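Local structure of serpin (Taeniopygia guttata, 5HGC) at residues S43-M48 against M167-F172; E76-F81 against A121-E126. The protein probably inhibits serine-type endopeptidases, as serpins generally do, and binds the steroid cortisol. All coordinates share one frame; numbering follows the deposited sequence.

Interaction 1: S43-M48 against M167-F172; sequences STAFAM and MLLASF. Unlike the reference sequence in segment 43-48: Thr-44 (reference Ala).
Ala-45 and Ser-171 mark the nearest backbone approach, with CA atoms 6.4 Å apart, where helix segment 43-48 crosses strand segment 167-172 at 147° between chain directions and an axis separation of 8.9 Å. One branch of Leu-169 does most of the touching. Its CG stands anti to the backbone N (chi1 177°), and the CD2 methyl reaches both Ala-45 and Phe-46. CD2 of Leu-169 lies over one face of the Phe-46 ring, 4.2 Å from its centroid and 22° off the normal; the offset brings it closest to the rim, where CD2 sits 3.9 Å from CE1 of Phe-46. This is a CH-pi contact. The same CD2 methyl of Leu-169 is 4.2 Å from CB of Ala-45.

The elements are the helix beneath the main sheet of a serpin (helix B, 39-52) and a central strand of that sheet, 167-176. Its direct parallel pairing with strand 316-325 fits a reactive loop that has not been inserted between them. The site belongs to the shutter region, through which such insertion occurs in serpins.

At the other end of the contact, CB of Ser-171 meets CB of Ala-45 at 4.0 Å. The hydroxyl OG of Ser-171 instead hydrogen-bonds ND1 of His-319 on strand 316-325, with a weak second bond to OG of Ser-41, so this buried polar atom is satisfied beside an apolar contact.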
ATOM      1  N   SER A  43       6.984  -0.753  -3.812  1.00 26.91           N
ATOM      2  CA  SER A  43       8.414  -0.522  -3.700  1.00 27.79           C
ATOM      3  C   SER A  43       9.127  -1.844  -3.797  1.00 28.40           C
ATOM      4  O   SER A  43      10.162  -1.929  -4.424  1.00 28.11           O
ATOM      5  CB  SER A  43       8.791   0.109  -2.381  1.00 26.63           C
ATOM      6  OG  SER A  43       8.510   1.457  -2.421  1.00 28.26           O
ATOM      7  N   THR A  44       8.562  -2.861  -3.162  1.00 28.39           N
ATOM      8  CA  THR A  44       9.188  -4.163  -3.080  1.00 30.16           C
ATOM      9  C   THR A  44       9.208  -4.850  -4.459  1.00 29.42           C
ATOM     10  O   THR A  44      10.245  -5.399  -4.792  1.00 31.46           O
ATOM     11  CB  THR A  44       8.485  -5.001  -2.015  1.00 32.50           C
ATOM     12  OG1 THR A  44       8.594  -4.325  -0.757  1.00 37.85           O
ATOM     13  CG2 THR A  44       9.109  -6.321  -1.879  1.00 37.99           C
ATOM     14  N   ALA A  45       8.113  -4.777  -5.249  1.00 27.00           N
ATOM     15  CA  ALA A  45       8.039  -5.428  -6.559  1.00 26.85           C
ATOM     16  C   ALA A  45       9.135  -4.844  -7.457  1.00 31.44           C
ATOM     17  O   ALA A  45       9.887  -5.608  -8.077  1.00 33.94           O
ATOM     18  CB  ALA A  45       6.675  -5.273  -7.199  1.00 24.84           C
ATOM     19  N   PHE A  46       9.301  -3.513  -7.445  1.00 30.10           N
ATOM     20  CA  PHE A  46      10.335  -2.860  -8.258  1.00 28.05           C
ATOM     21  C   PHE A  46      11.764  -3.045  -7.851  1.00 28.97           C
ATOM     22  O   PHE A  46      12.629  -3.149  -8.720  1.00 29.42           O
ATOM     23  CB  PHE A  46      10.000  -1.393  -8.542  1.00 28.62           C
ATOM     24  CG  PHE A  46       9.099  -1.267  -9.711  1.00 27.56           C
ATOM     25  CD1 PHE A  46       7.730  -1.437  -9.560  1.00 28.30           C
ATOM     26  CD2 PHE A  46       9.631  -1.149 -10.979  1.00 27.07           C
ATOM     27  CE1 PHE A  46       6.906  -1.456 -10.679  1.00 32.34           C
ATOM     28  CE2 PHE A  46       8.822  -1.150 -12.104  1.00 28.67           C
ATOM     29  CZ  PHE A  46       7.455  -1.298 -11.960  1.00 31.81           C
ATOM     30  N   ALA A  47      12.021  -3.124  -6.551  1.00 27.62           N
ATOM     31  CA  ALA A  47      13.374  -3.344  -6.076  1.00 28.84           C
ATOM     32  C   ALA A  47      13.786  -4.725  -6.560  1.00 32.66           C
ATOM     33  O   ALA A  47      14.897  -4.928  -7.034  1.00 30.62           O
ATOM     34  CB  ALA A  47      13.425  -3.275  -4.565  1.00 28.86           C
ATOM     35  N   MET A  48      12.844  -5.659  -6.497  1.00 33.44           N
ATOM     36  CA  MET A  48      13.048  -6.985  -7.007  1.00 33.38           C
ATOM     37  C   MET A  48      13.431  -6.997  -8.504  1.00 33.53           C
ATOM     38  O   MET A  48      14.393  -7.686  -8.867  1.00 32.16           O
ATOM     39  CB  MET A  48      11.811  -7.779  -6.705  1.00 36.19           C
ATOM     40  CG  MET A  48      11.920  -9.244  -6.977  1.00 37.31           C
ATOM     41  SD  MET A  48      10.496  -9.605  -7.978  1.00 56.68           S
ATOM     42  CE  MET A  48      11.220  -9.290  -9.577  1.00 36.00           C
ATOM     43  N   MET A 167       6.362  -9.476 -20.418  1.00 37.50           N
ATOM     44  CA  MET A 167       6.339  -9.744 -18.960  1.00 34.10           C
ATOM     45  C   MET A 167       5.287  -8.896 -18.250  1.00 32.89           C
ATOM     46  O   MET A 167       5.195  -7.677 -18.463  1.00 33.90           O
ATOM     47  CB  MET A 167       7.727  -9.505 -18.355  1.00 35.05           C
ATOM     48  CG  MET A 167       7.741  -9.465 -16.849  1.00 37.00           C
ATOM     49  SD  MET A 167       9.397  -9.535 -16.164  1.00 37.98           S
ATOM     50  CE  MET A 167      10.078  -7.988 -16.719  1.00 39.62           C
ATOM     51  N   LEU A 168       4.475  -9.576 -17.461  1.00 28.65           N
ATOM     52  CA  LEU A 168       3.573  -8.999 -16.506  1.00 28.86           C
ATOM     53  C   LEU A 168       4.200  -9.056 -15.090  1.00 29.05           C
ATOM     54  O   LEU A 168       4.500 -10.131 -14.580  1.00 27.36           O
ATOM     55  CB  LEU A 168       2.256  -9.795 -16.537  1.00 29.16           C
ATOM     56  CG  LEU A 168       1.236  -9.395 -15.460  1.00 34.51           C
ATOM     57  CD1 LEU A 168       0.790  -7.939 -15.624  1.00 39.10           C
ATOM     58  CD2 LEU A 168       0.022 -10.295 -15.413  1.00 31.61           C
ATOM     59  N   LEU A 169       4.419  -7.909 -14.455  1.00 32.89           N
ATOM     60  CA  LEU A 169       4.796  -7.881 -13.012  1.00 30.72           C
ATOM     61  C   LEU A 169       3.538  -7.678 -12.222  1.00 31.41           C
ATOM     62  O   LEU A 169       2.875  -6.662 -12.390  1.00 31.58           O
ATOM     63  CB  LEU A 169       5.791  -6.762 -12.723  1.00 29.06           C
ATOM     64  CG  LEU A 169       6.255  -6.522 -11.284  1.00 30.75           C
ATOM     65  CD1 LEU A 169       6.996  -7.694 -10.650  1.00 27.23           C
ATOM     66  CD2 LEU A 169       7.155  -5.295 -11.323  1.00 30.90           C
ATOM     67  N   ALA A 170       3.175  -8.660 -11.410  1.00 29.29           N
ATOM     68  CA  ALA A 170       2.017  -8.532 -10.512  1.00 30.88           C
ATOM     69  C   ALA A 170       2.434  -8.285  -9.010  1.00 35.82           C
ATOM     70  O   ALA A 170       3.225  -9.078  -8.457  1.00 37.20           O
ATOM     71  CB  ALA A 170       1.144  -9.767 -10.610  1.00 26.43           C
ATOM     72  N   SER A 171       1.944  -7.199  -8.361  1.00 33.67           N
ATOM     73  CA  SER A 171       1.944  -7.189  -6.880  1.00 29.79           C
ATOM     74  C   SER A 171       0.552  -7.048  -6.334  1.00 29.20           C
ATOM     75  O   SER A 171      -0.266  -6.244  -6.821  1.00 26.90           O
ATOM     76  CB  SER A 171       2.905  -6.196  -6.235  1.00 29.43           C
ATOM     77  OG  SER A 171       2.413  -4.901  -6.488  1.00 31.13           O
ATOM     78  N   PHE A 172       0.277  -7.851  -5.314  1.00 25.66           N
ATOM     79  CA  PHE A 172      -1.020  -7.832  -4.739  1.00 25.98           C
ATOM     80  C   PHE A 172      -0.923  -8.113  -3.258  1.00 25.43           C
ATOM     81  O   PHE A 172       0.020  -8.735  -2.795  1.00 26.21           O
ATOM     82  CB  PHE A 172      -1.931  -8.813  -5.462  1.00 24.46           C
ATOM     83  CG  PHE A 172      -1.350 -10.186  -5.601  1.00 29.73           C
ATOM     84  CD1 PHE A 172      -0.355 -10.462  -6.575  1.00 30.74           C
ATOM     85  CD2 PHE A 172      -1.794 -11.236  -4.775  1.00 29.00           C
ATOM     86  CE1 PHE A 172       0.178 -11.756  -6.690  1.00 32.16           C
ATOM     87  CE2 PHE A 172      -1.264 -12.534  -4.915  1.00 28.48           C
ATOM     88  CZ  PHE A 172      -0.284 -12.790  -5.861  1.00 29.17           C
TER

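Interaction 2: E76-F81 against A121-E126; sequences EIHEGF and ALYQLE
His-78 and Leu-122 come within 6.9 Å at their CA atoms, and Phe-81 and Tyr-123 within 7.4 Å, so segment 76-81 of helix 74-89 faces the last turn of helix 113-123. That helix stops after Tyr-123, where Gln-124 takes a positive phi, and the chain leads away from the contact toward strand 126-130.

Tyr-123 carries the junction by reaching across with the end of its ring. With CG anti to the carbonyl carbon (chi1 -73°), the ring is carried from the end of its own helix over to helix 74-89. Its OH hydrogen-bonds ND1 of His-78 at 2.7 Å, and the 159° angle makes the bond fairly straight; either atom could be the donor. The hydroxyl lies near the imidazole plane at the ring edge, while ND1 lies at the edge of the phenol ring. The two rings therefore meet rim to rim, their planes almost perpendicular at 89° and their centroids 5.8 Å apart, without stacking. With NE2 of His-78 bonded to OE2 of Glu-74, both imidazole nitrogens are engaged and the ring's rotation is fixed; the nearby carboxylate would probably favour a positive charge on it.

Phe-81 approaches the same phenol ring obliquely. Its CB comes to 3.4 Å from CE1 of Tyr-123, a close fit for apolar atoms. CD1 of Leu-122 packs 3.8 Å from CB of His-78, at the root of the side chain. Beyond the two segments, the backbone O of Leu-122 is bonded to ND1 of His-82.

The arrangement joins two of the serpin helices that pack around helix 39-52, and it positions a histidine that helps form the pocket for the bound diamino sugar, together with Leu-51, Glu-74, Lys-75 and Asp-118.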
ATOM      1  N   GLU A  76      22.522  -3.028   0.469  1.00 40.56           N
ATOM      2  CA  GLU A  76      21.700  -2.656   1.630  1.00 38.37           C
ATOM      3  C   GLU A  76      20.204  -2.536   1.324  1.00 30.64           C
ATOM      4  O   GLU A  76      19.402  -2.924   2.131  1.00 29.27           O
ATOM      5  CB  GLU A  76      22.219  -1.382   2.288  1.00 45.51           C
ATOM      6  CG  GLU A  76      23.596  -1.534   2.952  1.00 54.82           C
ATOM      7  CD  GLU A  76      24.200  -0.181   3.341  1.00 63.78           C
ATOM      8  OE1 GLU A  76      24.308   0.081   4.561  1.00 67.50           O
ATOM      9  OE2 GLU A  76      24.538   0.639   2.434  1.00 68.52           O
ATOM     10  N   ILE A  77      19.859  -2.001   0.158  1.00 27.89           N
ATOM     11  CA  ILE A  77      18.491  -1.931  -0.351  1.00 26.92           C
ATOM     12  C   ILE A  77      17.910  -3.326  -0.375  1.00 29.89           C
ATOM     13  O   ILE A  77      16.902  -3.555   0.310  1.00 33.48           O
ATOM     14  CB  ILE A  77      18.488  -1.308  -1.738  1.00 27.22           C
ATOM     15  CG1 ILE A  77      19.008   0.122  -1.664  1.00 25.87           C
ATOM     16  CG2 ILE A  77      17.109  -1.324  -2.336  1.00 27.47           C
ATOM     17  CD1 ILE A  77      19.198   0.793  -3.003  1.00 27.03           C
ATOM     18  N   HIS A  78      18.563  -4.285  -1.062  1.00 28.97           N
ATOM     19  CA  HIS A  78      18.016  -5.654  -1.141  1.00 27.62           C
ATOM     20  C   HIS A  78      17.968  -6.310   0.240  1.00 28.57           C
ATOM     21  O   HIS A  78      17.006  -7.036   0.572  1.00 29.83           O
ATOM     22  CB  HIS A  78      18.767  -6.518  -2.153  1.00 28.18           C
ATOM     23  CG  HIS A  78      18.748  -5.979  -3.550  1.00 27.99           C
ATOM     24  ND1 HIS A  78      17.584  -5.775  -4.260  1.00 28.80           N
ATOM     25  CD2 HIS A  78      19.752  -5.613  -4.380  1.00 28.83           C
ATOM     26  CE1 HIS A  78      17.863  -5.268  -5.451  1.00 26.71           C
ATOM     27  NE2 HIS A  78      19.174  -5.163  -5.555  1.00 30.22           N
ATOM     28  N   GLU A  79      18.963  -6.028   1.073  1.00 30.99           N
ATOM     29  CA  GLU A  79      18.978  -6.570   2.444  1.00 35.53           C
ATOM     30  C   GLU A  79      17.803  -6.013   3.213  1.00 36.09           C
ATOM     31  O   GLU A  79      17.096  -6.769   3.918  1.00 34.23           O
ATOM     32  CB  GLU A  79      20.237  -6.161   3.165  1.00 41.66           C
ATOM     33  CG  GLU A  79      21.216  -7.290   3.335  1.00 62.54           C
ATOM     34  CD  GLU A  79      22.655  -6.802   3.324  1.00 77.30           C
ATOM     35  OE1 GLU A  79      22.937  -5.672   3.818  1.00 80.09           O
ATOM     36  OE2 GLU A  79      23.505  -7.566   2.809  1.00 83.76           O
ATOM     37  N   GLY A  80      17.613  -4.689   3.038  1.00 32.59           N
ATOM     38  CA  GLY A  80      16.546  -3.907   3.613  1.00 29.57           C
ATOM     39  C   GLY A  80      15.200  -4.497   3.275  1.00 32.17           C
ATOM     40  O   GLY A  80      14.386  -4.785   4.201  1.00 31.79           O
ATOM     41  N   PHE A  81      14.959  -4.699   1.963  1.00 28.43           N
ATOM     42  CA  PHE A  81      13.668  -5.177   1.535  1.00 27.80           C
ATOM     43  C   PHE A  81      13.495  -6.631   1.917  1.00 27.98           C
ATOM     44  O   PHE A  81      12.389  -7.032   2.241  1.00 26.05           O
ATOM     45  CB  PHE A  81      13.469  -5.014   0.043  1.00 27.62           C
ATOM     46  CG  PHE A  81      13.113  -3.639  -0.364  1.00 27.33           C
ATOM     47  CD1 PHE A  81      11.843  -3.091  -0.021  1.00 27.72           C
ATOM     48  CD2 PHE A  81      14.030  -2.854  -1.117  1.00 26.79           C
ATOM     49  CE1 PHE A  81      11.528  -1.771  -0.394  1.00 26.17           C
ATOM     50  CE2 PHE A  81      13.698  -1.543  -1.502  1.00 24.64           C
ATOM     51  CZ  PHE A  81      12.447  -1.009  -1.151  1.00 24.41           C
ATOM     52  N   ALA A 121      15.031 -15.873  -2.924  1.00 21.18           N
ATOM     53  CA  ALA A 121      15.636 -15.787  -1.592  1.00 22.74           C
ATOM     54  C   ALA A 121      15.335 -14.431  -1.009  1.00 22.59           C
ATOM     55  O   ALA A 121      14.889 -14.360   0.134  1.00 24.18           O
ATOM     56  CB  ALA A 121      17.158 -16.031  -1.634  1.00 22.58           C
ATOM     57  N   LEU A 122      15.531 -13.368  -1.794  1.00 21.97           N
ATOM     58  CA  LEU A 122      15.357 -12.019  -1.269  1.00 21.88           C
ATOM     59  C   LEU A 122      13.908 -11.558  -1.159  1.00 23.59           C
ATOM     60  O   LEU A 122      13.538 -10.883  -0.205  1.00 25.53           O
ATOM     61  CB  LEU A 122      16.169 -11.004  -2.057  1.00 19.76           C
ATOM     62  CG  LEU A 122      17.684 -11.074  -1.898  1.00 20.04           C
ATOM     63  CD1 LEU A 122      18.354 -10.214  -2.990  1.00 19.24           C
ATOM     64  CD2 LEU A 122      18.078 -10.598  -0.505  1.00 19.53           C
ATOM     65  N   TYR A 123      13.091 -11.932  -2.135  1.00 23.27           N
ATOM     66  CA  TYR A 123      11.843 -11.243  -2.377  1.00 21.26           C
ATOM     67  C   TYR A 123      10.735 -12.232  -2.433  1.00 23.13           C
ATOM     68  O   TYR A 123       9.622 -11.873  -2.777  1.00 21.70           O
ATOM     69  CB  TYR A 123      11.892 -10.437  -3.673  1.00 20.96           C
ATOM     70  CG  TYR A 123      12.744  -9.186  -3.577  1.00 25.41           C
ATOM     71  CD1 TYR A 123      12.261  -8.035  -2.922  1.00 29.06           C
ATOM     72  CD2 TYR A 123      14.030  -9.141  -4.108  1.00 23.76           C
ATOM     73  CE1 TYR A 123      13.055  -6.891  -2.780  1.00 30.02           C
ATOM     74  CE2 TYR A 123      14.817  -8.004  -4.002  1.00 27.26           C
ATOM     75  CZ  TYR A 123      14.341  -6.884  -3.315  1.00 29.96           C
ATOM     76  OH  TYR A 123      15.106  -5.740  -3.203  1.00 30.37           O
ATOM     77  N   GLN A 124      11.010 -13.500  -2.118  1.00 24.98           N
ATOM     78  CA  GLN A 124       9.970 -14.551  -2.255  1.00 27.34           C
ATOM     79  C   GLN A 124       9.241 -14.544  -3.638  1.00 26.84           C
ATOM     80  O   GLN A 124       8.057 -14.830  -3.699  1.00 30.42           O
ATOM     81  CB  GLN A 124       8.926 -14.496  -1.120  1.00 29.34           C
ATOM     82  CG  GLN A 124       9.377 -14.109   0.315  1.00 42.50           C
ATOM     83  CD  GLN A 124       8.167 -13.819   1.283  1.00 53.11           C
ATOM     84  OE1 GLN A 124       7.067 -13.362   0.858  1.00 49.73           O
ATOM     85  NE2 GLN A 124       8.374 -14.076   2.589  1.00 52.62           N
ATOM     86  N   LEU A 125       9.921 -14.187  -4.724  1.00 24.71           N
ATOM     87  CA  LEU A 125       9.317 -14.195  -6.058  1.00 24.44           C
ATOM     88  C   LEU A 125       8.865 -15.583  -6.517  1.00 25.43           C
ATOM     89  O   LEU A 125       9.621 -16.609  -6.431  1.00 22.35           O
ATOM     90  CB  LEU A 125      10.279 -13.632  -7.107  1.00 23.86           C
ATOM     91  CG  LEU A 125       9.823 -13.858  -8.571  1.00 25.85           C
ATOM     92  CD1 LEU A 125       8.631 -12.976  -8.893  1.00 24.15           C
ATOM     93  CD2 LEU A 125      10.935 -13.611  -9.598  1.00 26.31           C
ATOM     94  N   GLU A 126       7.632 -15.602  -7.027  1.00 24.44           N
ATOM     95  CA  GLU A 126       7.177 -16.737  -7.859  1.00 25.29           C
ATOM     96  C   GLU A 126       7.152 -16.258  -9.280  1.00 23.51           C
ATOM     97  O   GLU A 126       6.522 -15.222  -9.542  1.00 23.98           O
ATOM     98  CB  GLU A 126       5.775 -17.225  -7.484  1.00 24.97           C
ATOM     99  CG  GLU A 126       5.758 -17.746  -6.064  1.00 29.81           C
ATOM    100  CD  GLU A 126       4.455 -18.388  -5.627  1.00 35.49           C
ATOM    101  OE1 GLU A 126       3.368 -18.098  -6.172  1.00 38.37           O
ATOM    102  OE2 GLU A 126       4.521 -19.227  -4.714  1.00 39.85           O
TER

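In the fold
Helix 39-52 connects the two contacts, whose centres lie 12 Å apart. Interaction 1 joins this helix to the main sheet, and interaction 2 joins two helices that pack on another side of it. Ala-47 lies on the side of the helix facing interaction 2: its CB is 3.3 Å from OH of Tyr-123 and 3.5 Å from CD2 of Phe-81, while CG of Met-48 packs against CG of Tyr-123. Along the chain, interaction 2 is nested inside the loop closed by interaction 1. Interaction 1 is entirely buried and apolar between its segments. Interaction 2 lies farther from the chain centre, includes the partly exposed Leu-122, and adds a hydrogen bond beside a sugar site.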